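Local coordinates for protein ORF10 (Moritella marina, PDB 6RIW) that forms the ketosynthase-chain length factor didomain of a polyunsaturated fatty acid synthase and probably condenses acyl chains on an acyl carrier protein, at residues P228-A240 with A631-N643. Residues are numbered along the deposited sequence; the frame is centred on the assembly and turned at random.
Sequences PMFVNMGFSIFQA and AAQLNQYTSFIGN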
loop_
_atom_site.group_PDB
_atom_site.type_symbol
_atom_site.label_atom_id
_atom_site.label_comp_id
_atom_site.label_asym_id
_atom_site.label_seq_id
_atom_site.Cartn_x
_atom_site.Cartn_y
_atom_site.Cartn_z
ATOM N N PRO A 228 8.170 -6.668 11.959
ATOM C CA PRO A 228 7.649 -6.370 13.303
ATOM C C PRO A 228 8.409 -5.286 14.047
ATOM O O PRO A 228 7.797 -4.562 14.850
ATOM C CB PRO A 228 7.752 -7.727 14.022
ATOM C CG PRO A 228 7.651 -8.751 12.896
ATOM C CD PRO A 228 8.413 -8.108 11.746
ATOM N N MET A 229 9.720 -5.134 13.811
ATOM C CA MET A 229 10.445 -4.054 14.474
ATOM C C MET A 229 9.950 -2.694 13.999
ATOM O O MET A 229 9.802 -1.763 14.806
ATOM C CB MET A 229 11.951 -4.179 14.243
ATOM C CG MET A 229 12.728 -3.053 14.916
ATOM S SD MET A 229 14.480 -3.013 14.498
ATOM C CE MET A 229 14.994 -4.525 15.299
ATOM N N PHE A 230 9.667 -2.569 12.698
ATOM C CA PHE A 230 9.127 -1.327 12.158
ATOM C C PHE A 230 7.752 -1.038 12.734
ATOM O O PHE A 230 7.449 0.111 13.097
ATOM C CB PHE A 230 9.054 -1.426 10.632
ATOM C CG PHE A 230 8.734 -0.121 9.941
ATOM C CD1 PHE A 230 7.419 0.257 9.707
ATOM C CD2 PHE A 230 9.760 0.707 9.506
ATOM C CE1 PHE A 230 7.119 1.467 9.066
ATOM C CE2 PHE A 230 9.485 1.909 8.858
ATOM C CZ PHE A 230 8.158 2.290 8.643
ATOM N N VAL A 231 6.913 -2.081 12.854
ATOM C CA VAL A 231 5.562 -1.920 13.391
ATOM C C VAL A 231 5.607 -1.511 14.859
ATOM O O VAL A 231 4.879 -0.609 15.310
ATOM C CB VAL A 231 4.767 -3.223 13.212
ATOM C CG1 VAL A 231 3.456 -3.150 13.988
ATOM C CG2 VAL A 231 4.527 -3.483 11.724
ATOM N N ASN A 232 6.422 -2.203 15.641
ATOM C CA ASN A 232 6.380 -1.988 17.080
ATOM C C ASN A 232 7.056 -0.682 17.475
ATOM O O ASN A 232 6.641 -0.038 18.446
ATOM C CB ASN A 232 7.021 -3.182 17.791
ATOM C CG ASN A 232 6.105 -4.395 17.830
ATOM O OD1 ASN A 232 5.292 -4.626 16.913
ATOM N ND2 ASN A 232 6.199 -5.165 18.911
ATOM N N MET A 233 8.099 -0.274 16.753
ATOM C CA MET A 233 8.641 1.065 16.962
ATOM C C MET A 233 7.588 2.127 16.680
ATOM O O MET A 233 7.499 3.136 17.394
ATOM C CB MET A 233 9.877 1.286 16.080
ATOM C CG MET A 233 11.092 0.488 16.513
ATOM S SD MET A 233 11.697 0.935 18.170
ATOM C CE MET A 233 12.947 -0.340 18.416
ATOM N N GLY A 234 6.759 1.909 15.655
ATOM C CA GLY A 234 5.708 2.869 15.356
ATOM C C GLY A 234 4.676 2.970 16.466
ATOM O O GLY A 234 4.344 4.065 16.932
ATOM N N PHE A 235 4.136 1.838 16.896
ATOM C CA PHE A 235 3.135 1.910 17.955
ATOM C C PHE A 235 3.744 2.376 19.275
ATOM O O PHE A 235 3.028 2.932 20.122
ATOM C CB PHE A 235 2.437 0.554 18.112
ATOM C CG PHE A 235 1.409 0.287 17.042
ATOM C CD1 PHE A 235 0.388 1.202 16.803
ATOM C CD2 PHE A 235 1.493 -0.842 16.246
ATOM C CE1 PHE A 235 -0.554 0.980 15.800
ATOM C CE2 PHE A 235 0.559 -1.071 15.242
ATOM C CZ PHE A 235 -0.466 -0.167 15.020
ATOM N N SER A 236 5.053 2.191 19.465
ATOM C CA SER A 236 5.688 2.773 20.641
ATOM C C SER A 236 5.752 4.296 20.546
ATOM O O SER A 236 5.461 4.985 21.533
ATOM C CB SER A 236 7.078 2.174 20.852
ATOM O OG SER A 236 6.943 0.787 21.099
ATOM N N ILE A 237 6.110 4.853 19.377
ATOM C CA ILE A 237 6.178 6.318 19.296
ATOM C C ILE A 237 4.778 6.925 19.315
ATOM O O ILE A 237 4.583 8.046 19.808
ATOM C CB ILE A 237 6.991 6.794 18.069
ATOM C CG1 ILE A 237 7.259 8.303 18.151
ATOM C CG2 ILE A 237 6.299 6.504 16.794
ATOM C CD1 ILE A 237 8.296 8.677 19.231
ATOM N N PHE A 238 3.782 6.207 18.802
ATOM C CA PHE A 238 2.389 6.625 18.936
ATOM C C PHE A 238 1.860 6.479 20.361
ATOM O O PHE A 238 0.742 6.935 20.631
ATOM C CB PHE A 238 1.498 5.807 17.998
ATOM C CG PHE A 238 1.784 6.016 16.524
ATOM C CD1 PHE A 238 2.488 7.127 16.083
ATOM C CD2 PHE A 238 1.325 5.107 15.591
ATOM C CE1 PHE A 238 2.737 7.330 14.726
ATOM C CE2 PHE A 238 1.567 5.298 14.228
ATOM C CZ PHE A 238 2.288 6.409 13.801
ATOM N N GLN A 239 2.616 5.833 21.258
ATOM C CA GLN A 239 2.153 5.505 22.618
ATOM C C GLN A 239 0.835 4.722 22.588
ATOM O O GLN A 239 -0.068 4.940 23.407
ATOM C CB GLN A 239 2.010 6.766 23.471
ATOM C CG GLN A 239 3.306 7.509 23.744
ATOM C CD GLN A 239 3.052 8.782 24.538
ATOM O OE1 GLN A 239 2.243 8.796 25.471
ATOM N NE2 GLN A 239 3.717 9.866 24.150
ATOM N N ALA A 240 0.718 3.805 21.630
ATOM C CA ALA A 240 -0.510 3.044 21.439
ATOM C C ALA A 240 -0.569 1.771 22.272
ATOM O O ALA A 240 -1.660 1.220 22.455
ATOM C CB ALA A 240 -0.686 2.692 19.957
ATOM N N ALA A 631 15.863 10.097 14.782
ATOM C CA ALA A 631 15.032 9.246 15.623
ATOM C C ALA A 631 13.558 9.462 15.296
ATOM O O ALA A 631 13.157 10.534 14.834
ATOM C CB ALA A 631 15.277 9.545 17.099
ATOM N N ALA A 632 12.751 8.427 15.554
ATOM C CA ALA A 632 11.318 8.484 15.274
ATOM C C ALA A 632 10.650 9.630 16.021
ATOM O O ALA A 632 10.911 9.858 17.206
ATOM C CB ALA A 632 10.649 7.164 15.675
ATOM N N GLN A 633 9.788 10.359 15.318
ATOM C CA GLN A 633 8.930 11.370 15.925
ATOM C C GLN A 633 7.499 11.127 15.459
ATOM O O GLN A 633 7.273 10.532 14.400
ATOM C CB GLN A 633 9.375 12.797 15.563
ATOM C CG GLN A 633 10.843 13.111 15.880
ATOM C CD GLN A 633 11.122 13.186 17.377
ATOM O OE1 GLN A 633 10.198 13.280 18.193
ATOM N NE2 GLN A 633 12.406 13.135 17.744
ATOM N N LEU A 634 6.537 11.611 16.254
ATOM C CA LEU A 634 5.129 11.256 16.056
ATOM C C LEU A 634 4.643 11.583 14.643
ATOM O O LEU A 634 4.155 10.709 13.912
ATOM C CB LEU A 634 4.259 11.984 17.088
ATOM C CG LEU A 634 2.748 11.730 17.012
ATOM C CD1 LEU A 634 2.449 10.287 17.284
ATOM C CD2 LEU A 634 1.994 12.609 18.011
ATOM N N ASN A 635 4.716 12.853 14.257
ATOM C CA ASN A 635 4.177 13.224 12.953
ATOM C C ASN A 635 4.974 12.584 11.829
ATOM O O ASN A 635 4.392 12.103 10.845
ATOM C CB ASN A 635 4.148 14.741 12.809
ATOM C CG ASN A 635 3.083 15.362 13.684
ATOM O OD1 ASN A 635 1.889 15.164 13.450
ATOM N ND2 ASN A 635 3.505 16.073 14.726
ATOM N N GLN A 636 6.301 12.561 11.955
ATOM C CA GLN A 636 7.104 11.925 10.921
ATOM C C GLN A 636 6.680 10.476 10.716
ATOM O O GLN A 636 6.561 10.014 9.577
ATOM C CB GLN A 636 8.595 12.011 11.257
ATOM C CG GLN A 636 9.484 11.567 10.103
ATOM C CD GLN A 636 10.905 11.178 10.529
ATOM O OE1 GLN A 636 11.186 10.945 11.710
ATOM N NE2 GLN A 636 11.801 11.087 9.552
ATOM N N TYR A 637 6.425 9.740 11.799
ATOM C CA TYR A 637 6.050 8.340 11.600
ATOM C C TYR A 637 4.670 8.195 10.958
ATOM O O TYR A 637 4.455 7.238 10.204
ATOM C CB TYR A 637 6.104 7.572 12.914
ATOM C CG TYR A 637 6.749 6.191 12.829
ATOM C CD1 TYR A 637 6.068 5.100 12.317
ATOM C CD2 TYR A 637 8.032 5.988 13.319
ATOM C CE1 TYR A 637 6.677 3.820 12.270
ATOM C CE2 TYR A 637 8.636 4.745 13.283
ATOM C CZ TYR A 637 7.969 3.666 12.759
ATOM O OH TYR A 637 8.634 2.446 12.750
ATOM N N THR A 638 3.720 9.111 11.222
ATOM C CA THR A 638 2.442 9.022 10.506
ATOM C C THR A 638 2.644 9.148 8.996
ATOM O O THR A 638 1.858 8.590 8.221
ATOM C CB THR A 638 1.431 10.096 10.965
ATOM O OG1 THR A 638 1.854 11.404 10.533
ATOM C CG2 THR A 638 1.247 10.077 12.475
ATOM N N SER A 639 3.672 9.880 8.562
ATOM C CA SER A 639 3.946 9.977 7.134
ATOM C C SER A 639 4.655 8.744 6.581
ATOM O O SER A 639 4.835 8.656 5.363
ATOM C CB SER A 639 4.756 11.246 6.802
ATOM O OG SER A 639 6.118 11.175 7.214
ATOM N N PHE A 640 5.061 7.793 7.429
ATOM C CA PHE A 640 5.513 6.505 6.920
ATOM C C PHE A 640 4.355 5.627 6.454
ATOM O O PHE A 640 4.599 4.591 5.824
ATOM C CB PHE A 640 6.287 5.734 8.004
ATOM C CG PHE A 640 7.608 6.345 8.412
ATOM C CD1 PHE A 640 8.101 7.507 7.832
ATOM C CD2 PHE A 640 8.367 5.728 9.405
ATOM C CE1 PHE A 640 9.339 8.036 8.233
ATOM C CE2 PHE A 640 9.590 6.244 9.789
ATOM C CZ PHE A 640 10.066 7.413 9.208
ATOM N N ILE A 641 3.109 6.000 6.764
ATOM C CA ILE A 641 1.926 5.169 6.533
ATOM C C ILE A 641 1.251 5.645 5.249
ATOM O O ILE A 641 0.705 6.750 5.201
ATOM C CB ILE A 641 0.962 5.252 7.731
ATOM C CG1 ILE A 641 1.698 4.899 9.033
ATOM C CG2 ILE A 641 -0.258 4.380 7.506
ATOM C CD1 ILE A 641 0.952 5.267 10.287
ATOM N N GLY A 642 1.251 4.804 4.209
ATOM C CA GLY A 642 0.937 5.291 2.873
ATOM C C GLY A 642 -0.462 5.863 2.730
ATOM O O GLY A 642 -0.655 6.895 2.075
ATOM N N ASN A 643 -1.470 5.205 3.325
ATOM C CA ASN A 643 -2.830 5.682 3.097
ATOM C C ASN A 643 -3.070 7.045 3.731
ATOM O O ASN A 643 -4.027 7.734 3.358
ATOM C CB ASN A 643 -3.868 4.683 3.618
ATOM C CG ASN A 643 -3.920 4.637 5.136
ATOM O OD1 ASN A 643 -2.992 4.146 5.773
ATOM N ND2 ASN A 643 -5.011 5.149 5.725
#
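The phenol ring of Y637 lies with one face against the backbone of G234, whose CA stands 3.7 Å from the ring centroid, over the ring face, a CH-pi contact. With no side chain on G234, the ring comes within 3.4 Å of its CA at CE1. Y637 is a knob in a hole formed by F230, M233, G234 and I237, on one side of helix 228-237. At the far end of the knob, OH donates to the carbonyl O of F230 at 2.6 Å, in the carbonyl plane and on a lone pair. That oxygen also accepts from G234 N, so the phenol adds a second bond without breaking the helix. The same OH sits over the centre of the F230 ring, which chi1 of -170°, placing CG anti to the backbone N, carries beneath it. F640 CD2 covers the other face of Y637 and meets F230 CZ at 3.5 Å, rim to rim. Toward the C-terminal end of the helix, the edge of Y637 is directed at the face of F238 in an offset edge-to-face pair, planes at 82°. F238 CD1 touches L634 CD1 at 3.4 Å, while I641 CD1 reaches the ring edge near its plane. I237 closes the flank, with CG2 3.9 Å from Y637 CD2 and CD1 against the carbonyl O of A632. A leucine in place of Y637 would probably cost the F230 carbonyl its phenol partner and leave a gap between G234 and F640. The contact joins the two ketosynthase-family halves of the didomain, where helix 228-237 and the short helix 634-638 cross at -139°; its chemistry implies an aromatic, largely apolar interface in which one buried hydroxyl is satisfied by a helix carbonyl.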